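Local coordinates for putative type VI secretion protein (Escherichia coli, PDB 6SKI) that is a type VI secretion effector phospholipase, a toxin that is loaded onto the VgrG spike and inhibited by it, and that probably cleaves membrane phospholipids, at residues A[68-72]-A[73-77]; A[273-276]-A[277-281]; A[366-369]-A[370-374]. One frame throughout, in Å; residues are numbered along the deposited sequence.

How the interactions relate
All three contacts are local, and together they illustrate how a large chain starts, turns and feeds its regular elements: interaction 1 opens helix 72-85, interaction 2 leads into strand 278-284, and interaction 3 rounds a turn before strand 376-386. They do not touch. Centre to centre, interactions 1 and 3 are 29 Å apart, interactions 2 and 3 are 34 Å apart, and interactions 1 and 2, on opposite sides of the chain's centre, are 46 Å apart. Interaction 2 belongs to the catalytic alpha/beta-hydrolase region. Its Val275 packs on helix 198-211, which directly follows Ser197, the serine of a probable Ser197-His310-Asp245 triad.

Interaction 1. Residues A[68-72]-A[73-77]; sequences QGVNQ and KDAQS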
loop_
_atom_site.group_PDB
_atom_site.type_symbol
_atom_site.label_atom_id
_atom_site.label_comp_id
_atom_site.label_asym_id
_atom_site.label_seq_id
_atom_site.Cartn_x
_atom_site.Cartn_y
_atom_site.Cartn_z
ATOM N N GLN A 68 27.480 5.811 1.241
ATOM C CA GLN A 68 28.015 6.835 0.364
ATOM C C GLN A 68 29.312 7.368 0.961
ATOM O O GLN A 68 29.640 7.109 2.120
ATOM C CB GLN A 68 27.006 7.967 0.176
ATOM C CG GLN A 68 25.547 7.536 0.285
ATOM C CD GLN A 68 25.147 6.508 -0.755
ATOM O OE1 GLN A 68 24.436 5.552 -0.454
ATOM N NE2 GLN A 68 25.594 6.706 -1.989
ATOM N N GLY A 69 30.065 8.105 0.157
ATOM C CA GLY A 69 31.316 8.631 0.664
ATOM C C GLY A 69 31.126 9.865 1.519
ATOM O O GLY A 69 31.744 10.904 1.266
ATOM N N VAL A 70 30.275 9.767 2.536
ATOM C CA VAL A 70 29.948 10.888 3.409
ATOM C C VAL A 70 30.344 10.514 4.830
ATOM O O VAL A 70 29.613 9.789 5.517
ATOM C CB VAL A 70 28.460 11.256 3.332
ATOM C CG1 VAL A 70 28.192 12.516 4.122
ATOM C CG2 VAL A 70 28.028 11.426 1.889
ATOM N N ASN A 71 31.497 11.003 5.275
ATOM C CA ASN A 71 31.899 10.831 6.663
ATOM C C ASN A 71 30.961 11.603 7.592
ATOM O O ASN A 71 30.187 12.460 7.163
ATOM C CB ASN A 71 33.368 11.234 6.835
ATOM C CG ASN A 71 33.590 12.738 6.823
ATOM O OD1 ASN A 71 32.978 13.487 7.578
ATOM N ND2 ASN A 71 34.483 13.184 5.953
ATOM N N GLN A 72 31.033 11.280 8.885
ATOM C CA GLN A 72 30.080 11.835 9.843
ATOM C C GLN A 72 30.214 13.348 9.968
ATOM O O GLN A 72 29.218 14.049 10.178
ATOM C CB GLN A 72 30.250 11.170 11.207
ATOM C CG GLN A 72 29.560 9.832 11.316
ATOM C CD GLN A 72 28.142 9.961 11.829
ATOM O OE1 GLN A 72 27.212 9.386 11.267
ATOM N NE2 GLN A 72 27.970 10.722 12.900
ATOM N N LYS A 73 31.434 13.870 9.850
ATOM C CA LYS A 73 31.604 15.318 9.816
ATOM C C LYS A 73 30.928 15.912 8.587
ATOM O O LYS A 73 30.210 16.914 8.686
ATOM C CB LYS A 73 33.090 15.669 9.834
ATOM C CG LYS A 73 33.587 16.248 11.141
ATOM C CD LYS A 73 34.884 17.021 10.939
ATOM C CE LYS A 73 34.773 18.020 9.794
ATOM N NZ LYS A 73 33.605 18.932 9.940
ATOM N N ASP A 74 31.128 15.287 7.427
ATOM C CA ASP A 74 30.483 15.759 6.207
ATOM C C ASP A 74 28.974 15.579 6.274
ATOM O O ASP A 74 28.224 16.391 5.729
ATOM C CB ASP A 74 31.060 15.030 4.996
ATOM C CG ASP A 74 32.340 15.665 4.492
ATOM O OD1 ASP A 74 32.704 16.751 4.988
ATOM O OD2 ASP A 74 32.983 15.077 3.599
ATOM N N ALA A 75 28.507 14.524 6.939
ATOM C CA ALA A 75 27.070 14.324 7.078
ATOM C C ALA A 75 26.445 15.392 7.968
ATOM O O ALA A 75 25.365 15.914 7.663
ATOM C CB ALA A 75 26.793 12.929 7.629
ATOM N N GLN A 76 27.115 15.743 9.067
ATOM C CA GLN A 76 26.601 16.820 9.901
ATOM C C GLN A 76 26.677 18.156 9.178
ATOM O O GLN A 76 25.805 19.012 9.366
ATOM C CB GLN A 76 27.363 16.879 11.223
ATOM C CG GLN A 76 26.884 17.979 12.144
ATOM C CD GLN A 76 25.523 17.682 12.729
ATOM O OE1 GLN A 76 24.569 18.430 12.526
ATOM N NE2 GLN A 76 25.424 16.583 13.463
ATOM N N SER A 77 27.679 18.339 8.319
ATOM C CA SER A 77 27.729 19.548 7.509
ATOM C C SER A 77 26.608 19.582 6.482
ATOM O O SER A 77 26.078 20.656 6.195
ATOM C CB SER A 77 29.085 19.666 6.815
ATOM O OG SER A 77 30.148 19.543 7.740
#
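Asn71 caps the first turn of helix 72-85, and its side chain reaches over the backbone of Asp74. From CB, a chi1 of 75° sets CG between the backbone N and the carbonyl carbon, which turns the amide toward the helix start. There CG lies 3.6 Å from Asp74 N. At the tip, OD1 accepts from Asp74 N at 2.6 Å, a nearly straight bond whose donor sits above the carbonyl plane. The other branch, ND2, comes within 3.4 Å of Asp74 OD2, too poorly angled for a hydrogen bond; the amide and carboxylate planes lie 25° apart. The backbone takes over: Ala75 N bonds to Asn71 O at 2.7 Å, and Gln76 N to Gln72 O at 2.9 Å. Just before the cap, Val70 CG1 meets Ala75 CB at 3.8 Å, joining the residue ahead of the N-cap to the fourth helical residue as in a hydrophobic staple. Phe522 of strand 521-523 touches Ala75, while Gln72 NE2 bonds to Lys520 O. The implication is twofold: the capping oxygen satisfies an N-H that has no preceding helical turn to bond to, and the carboxylate of Asp74, near the positive end of the helix dipole, probably adds favourable electrostatics.

Interaction 2. Residues A[273-276]-A[277-281]; sequences PSVA and KKVFQ
Val279 CG2 receives two neighbours from the loop that precedes its strand: Ala276 CB at 3.7 Å and Val275 CG1 at 4.2 Å. The contact is wholly apolar, without any hydrogen bond. On the strand side, Val279 holds CG1 anti to its backbone N (chi1 179°), leaving CG2 as the branch that meets the loop. On the loop side, chi1 of 75° places Val275 CG1 between the backbone N and the carbonyl carbon, and the two valine side chains cross at about a right angle. What brings them together is the backbone: extended Ala276 lies between Val275 and Lys277, both in helical conformation, and the resulting bend brings the side chains of Val275 and Ala276 up to Val279 CG2. Just beyond, Trp301 touches both valines, and Lys277 NZ forms a salt bridge with Glu237 OE2, at the start of strand 237-243. Backbone hydrogen bonds of Lys277, Lys278 and Phe280 join that parallel strand. Val275 packs on helix 198-211 through Ala207, Asn208 and Met211, whereas Phe280, next along the strand, meets helix 416-431. The contact thus sits in the core of the alpha/beta-hydrolase sheet, where the chain enters strand 278-284 beside helix 198-211.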
loop_
_atom_site.group_PDB
_atom_site.type_symbol
_atom_site.label_atom_id
_atom_site.label_comp_id
_atom_site.label_asym_id
_atom_site.label_seq_id
_atom_site.Cartn_x
_atom_site.Cartn_y
_atom_site.Cartn_z
ATOM N N PRO A 273 -1.506 -16.101 -15.314
ATOM C CA PRO A 273 -2.732 -15.705 -16.030
ATOM C C PRO A 273 -4.033 -16.062 -15.331
ATOM O O PRO A 273 -5.094 -15.638 -15.800
ATOM C CB PRO A 273 -2.605 -16.445 -17.365
ATOM C CG PRO A 273 -1.140 -16.572 -17.552
ATOM C CD PRO A 273 -0.627 -16.901 -16.185
ATOM N N SER A 274 -3.995 -16.817 -14.236
ATOM C CA SER A 274 -5.203 -17.160 -13.498
ATOM C C SER A 274 -5.225 -16.541 -12.108
ATOM O O SER A 274 -6.046 -16.943 -11.276
ATOM C CB SER A 274 -5.351 -18.680 -13.399
ATOM O OG SER A 274 -5.961 -19.051 -12.177
ATOM N N VAL A 275 -4.346 -15.575 -11.835
ATOM C CA VAL A 275 -4.319 -14.949 -10.520
ATOM C C VAL A 275 -5.562 -14.100 -10.307
ATOM O O VAL A 275 -6.000 -13.902 -9.169
ATOM C CB VAL A 275 -3.027 -14.129 -10.347
ATOM C CG1 VAL A 275 -3.091 -12.837 -11.141
ATOM C CG2 VAL A 275 -2.767 -13.853 -8.883
ATOM N N ALA A 276 -6.155 -13.600 -11.387
ATOM C CA ALA A 276 -7.343 -12.762 -11.323
ATOM C C ALA A 276 -7.940 -12.695 -12.717
ATOM O O ALA A 276 -7.296 -13.047 -13.706
ATOM C CB ALA A 276 -7.022 -11.361 -10.799
ATOM N N LYS A 277 -9.188 -12.241 -12.784
ATOM C CA LYS A 277 -9.842 -12.120 -14.080
ATOM C C LYS A 277 -9.362 -10.880 -14.820
ATOM O O LYS A 277 -9.118 -10.926 -16.030
ATOM C CB LYS A 277 -11.359 -12.115 -13.903
ATOM C CG LYS A 277 -11.861 -13.327 -13.137
ATOM C CD LYS A 277 -13.365 -13.493 -13.239
ATOM C CE LYS A 277 -14.073 -12.901 -12.034
ATOM N NZ LYS A 277 -14.044 -13.813 -10.857
ATOM N N LYS A 278 -9.209 -9.767 -14.109
ATOM C CA LYS A 278 -8.636 -8.550 -14.663
ATOM C C LYS A 278 -7.614 -7.997 -13.684
ATOM O O LYS A 278 -7.862 -7.950 -12.477
ATOM C CB LYS A 278 -9.710 -7.498 -14.943
ATOM C CG LYS A 278 -10.784 -7.939 -15.918
ATOM C CD LYS A 278 -10.217 -8.173 -17.300
ATOM C CE LYS A 278 -11.283 -8.018 -18.362
ATOM N NZ LYS A 278 -12.192 -6.882 -18.056
ATOM N N VAL A 279 -6.459 -7.593 -14.203
ATOM C CA VAL A 279 -5.404 -6.977 -13.409
ATOM C C VAL A 279 -5.002 -5.681 -14.094
ATOM O O VAL A 279 -4.843 -5.647 -15.319
ATOM C CB VAL A 279 -4.184 -7.903 -13.246
ATOM C CG1 VAL A 279 -3.099 -7.221 -12.439
ATOM C CG2 VAL A 279 -4.590 -9.209 -12.592
ATOM N N PHE A 280 -4.859 -4.614 -13.313
ATOM C CA PHE A 280 -4.427 -3.326 -13.835
ATOM C C PHE A 280 -3.445 -2.693 -12.866
ATOM O O PHE A 280 -3.714 -2.625 -11.665
ATOM C CB PHE A 280 -5.613 -2.388 -14.051
ATOM C CG PHE A 280 -5.250 -1.094 -14.716
ATOM C CD1 PHE A 280 -4.832 -1.071 -16.031
ATOM C CD2 PHE A 280 -5.316 0.097 -14.021
ATOM C CE1 PHE A 280 -4.498 0.114 -16.638
ATOM C CE2 PHE A 280 -4.986 1.283 -14.628
ATOM C CZ PHE A 280 -4.574 1.290 -15.938
ATOM N N GLN A 281 -2.309 -2.238 -13.384
ATOM C CA GLN A 281 -1.360 -1.461 -12.607
ATOM C C GLN A 281 -1.123 -0.111 -13.258
ATOM O O GLN A 281 -0.983 -0.014 -14.480
ATOM C CB GLN A 281 -0.018 -2.166 -12.451
ATOM C CG GLN A 281 0.819 -1.558 -11.350
ATOM C CD GLN A 281 2.095 -2.308 -11.084
ATOM O OE1 GLN A 281 2.719 -2.835 -11.996
ATOM N NE2 GLN A 281 2.500 -2.345 -9.827
#

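Interaction 3. Residues A[366-369]-A[370-374]; sequences PALK and HILPH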
loop_
_atom_site.group_PDB
_atom_site.type_symbol
_atom_site.label_atom_id
_atom_site.label_comp_id
_atom_site.label_asym_id
_atom_site.label_seq_id
_atom_site.Cartn_x
_atom_site.Cartn_y
_atom_site.Cartn_z
ATOM N N PRO A 366 16.172 14.150 -19.032
ATOM C CA PRO A 366 14.745 14.033 -19.351
ATOM C C PRO A 366 13.906 13.582 -18.173
ATOM O O PRO A 366 12.681 13.742 -18.210
ATOM C CB PRO A 366 14.738 13.000 -20.479
ATOM C CG PRO A 366 15.864 12.101 -20.096
ATOM C CD PRO A 366 16.947 13.056 -19.643
ATOM N N ALA A 367 14.529 13.024 -17.133
ATOM C CA ALA A 367 13.784 12.597 -15.955
ATOM C C ALA A 367 13.136 13.779 -15.250
ATOM O O ALA A 367 12.015 13.671 -14.742
ATOM C CB ALA A 367 14.709 11.846 -15.000
ATOM N N LEU A 368 13.828 14.916 -15.202
ATOM C CA LEU A 368 13.329 16.117 -14.551
ATOM C C LEU A 368 12.983 17.208 -15.554
ATOM O O LEU A 368 12.891 18.381 -15.185
ATOM C CB LEU A 368 14.355 16.627 -13.543
ATOM C CG LEU A 368 14.708 15.654 -12.421
ATOM C CD1 LEU A 368 15.954 16.112 -11.687
ATOM C CD2 LEU A 368 13.541 15.509 -11.462
ATOM N N LYS A 369 12.790 16.837 -16.822
ATOM C CA LYS A 369 12.551 17.822 -17.870
ATOM C C LYS A 369 11.308 18.655 -17.599
ATOM O O LYS A 369 11.267 19.839 -17.946
ATOM C CB LYS A 369 12.424 17.117 -19.219
ATOM C CG LYS A 369 12.258 18.051 -20.397
ATOM C CD LYS A 369 11.866 17.285 -21.645
ATOM C CE LYS A 369 11.933 18.174 -22.873
ATOM N NZ LYS A 369 11.360 19.523 -22.612
ATOM N N HIS A 370 10.291 18.060 -16.982
ATOM C CA HIS A 370 9.011 18.720 -16.789
ATOM C C HIS A 370 8.773 19.160 -15.355
ATOM O O HIS A 370 7.788 19.853 -15.093
ATOM C CB HIS A 370 7.881 17.789 -17.237
ATOM C CG HIS A 370 8.025 17.311 -18.647
ATOM N ND1 HIS A 370 7.881 18.147 -19.734
ATOM C CD2 HIS A 370 8.320 16.090 -19.150
ATOM C CE1 HIS A 370 8.072 17.458 -20.845
ATOM N NE2 HIS A 370 8.339 16.208 -20.518
ATOM N N ILE A 371 9.655 18.789 -14.428
ATOM C CA ILE A 371 9.508 19.171 -13.031
ATOM C C ILE A 371 10.325 20.413 -12.695
ATOM O O ILE A 371 9.891 21.219 -11.856
ATOM C CB ILE A 371 9.913 17.999 -12.112
ATOM C CG1 ILE A 371 8.948 16.829 -12.284
ATOM C CG2 ILE A 371 9.944 18.419 -10.657
ATOM C CD1 ILE A 371 9.628 15.482 -12.356
ATOM N N LEU A 372 11.458 20.615 -13.350
ATOM C CA LEU A 372 12.367 21.718 -13.083
ATOM C C LEU A 372 11.833 23.067 -13.558
ATOM O O LEU A 372 12.081 24.077 -12.890
ATOM C CB LEU A 372 13.723 21.439 -13.730
ATOM C CG LEU A 372 14.480 20.259 -13.125
ATOM C CD1 LEU A 372 15.878 20.178 -13.698
ATOM C CD2 LEU A 372 14.516 20.349 -11.612
ATOM N N PRO A 373 11.124 23.155 -14.692
ATOM C CA PRO A 373 10.601 24.462 -15.115
ATOM C C PRO A 373 9.581 25.065 -14.166
ATOM O O PRO A 373 9.189 26.220 -14.371
ATOM C CB PRO A 373 9.968 24.147 -16.471
ATOM C CG PRO A 373 10.817 23.060 -16.981
ATOM C CD PRO A 373 10.951 22.177 -15.782
ATOM N N HIS A 374 9.142 24.339 -13.141
ATOM C CA HIS A 374 8.130 24.830 -12.219
ATOM C C HIS A 374 8.720 25.214 -10.871
ATOM O O HIS A 374 7.974 25.516 -9.935
ATOM C CB HIS A 374 7.031 23.783 -12.054
ATOM C CG HIS A 374 6.354 23.430 -13.339
ATOM N ND1 HIS A 374 5.476 24.279 -13.975
ATOM C CD2 HIS A 374 6.444 22.329 -14.120
ATOM C CE1 HIS A 374 5.053 23.716 -15.091
ATOM N NE2 HIS A 374 5.620 22.528 -15.199
#
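Two first torsions bring Lys369 and His370 together: CG of Lys369 is anti to the backbone N (chi1 -176°) with the chain extended until the last bond, and His370 sets CG beside its own N (chi1 -56°), which lays the imidazole beneath the lysine's aliphatic stem. CG of Lys369 stands over the centre of the His370 ring, 4.2 Å above its plane. Farther along, Lys369 CD makes an off-centre CH-pi contact, 3.9 Å from both CE1 and NE2 of His370. The ammonium passes beyond the ring, with NZ 4.7 Å from His370 ND1, and forms a long, weak ion pair with Glu476 OE2 on helix 476-483, which also touches the imidazole. Behind this pair the backbone makes a short turn in which Leu368 O accepts from Leu372 N at 3.2 Å and, more weakly, from Ile371 N. Side chains pack along the same turn: Leu368 CB meets Leu372 CG at 3.7 Å, and Leu368 CD2 meets Ile371 CD1 at 4.0 Å, slanting across each other. The next carbonyl cannot continue the pattern, because Pro373 has no N-H; its CD lies 3.2 Å from Lys369 O in place of a donor. Ala367 O takes a hydrogen bond from Tyr288 OH. The turn is held by one good and one weak backbone bond to the same oxygen, by leucine and isoleucine packing, and by a methylene-over-imidazole contact that needs no charge on the histidine; the ammonium would tend to disfavour a proton on the ring and the nearby Glu476 to favour one, leaving its charge undecided.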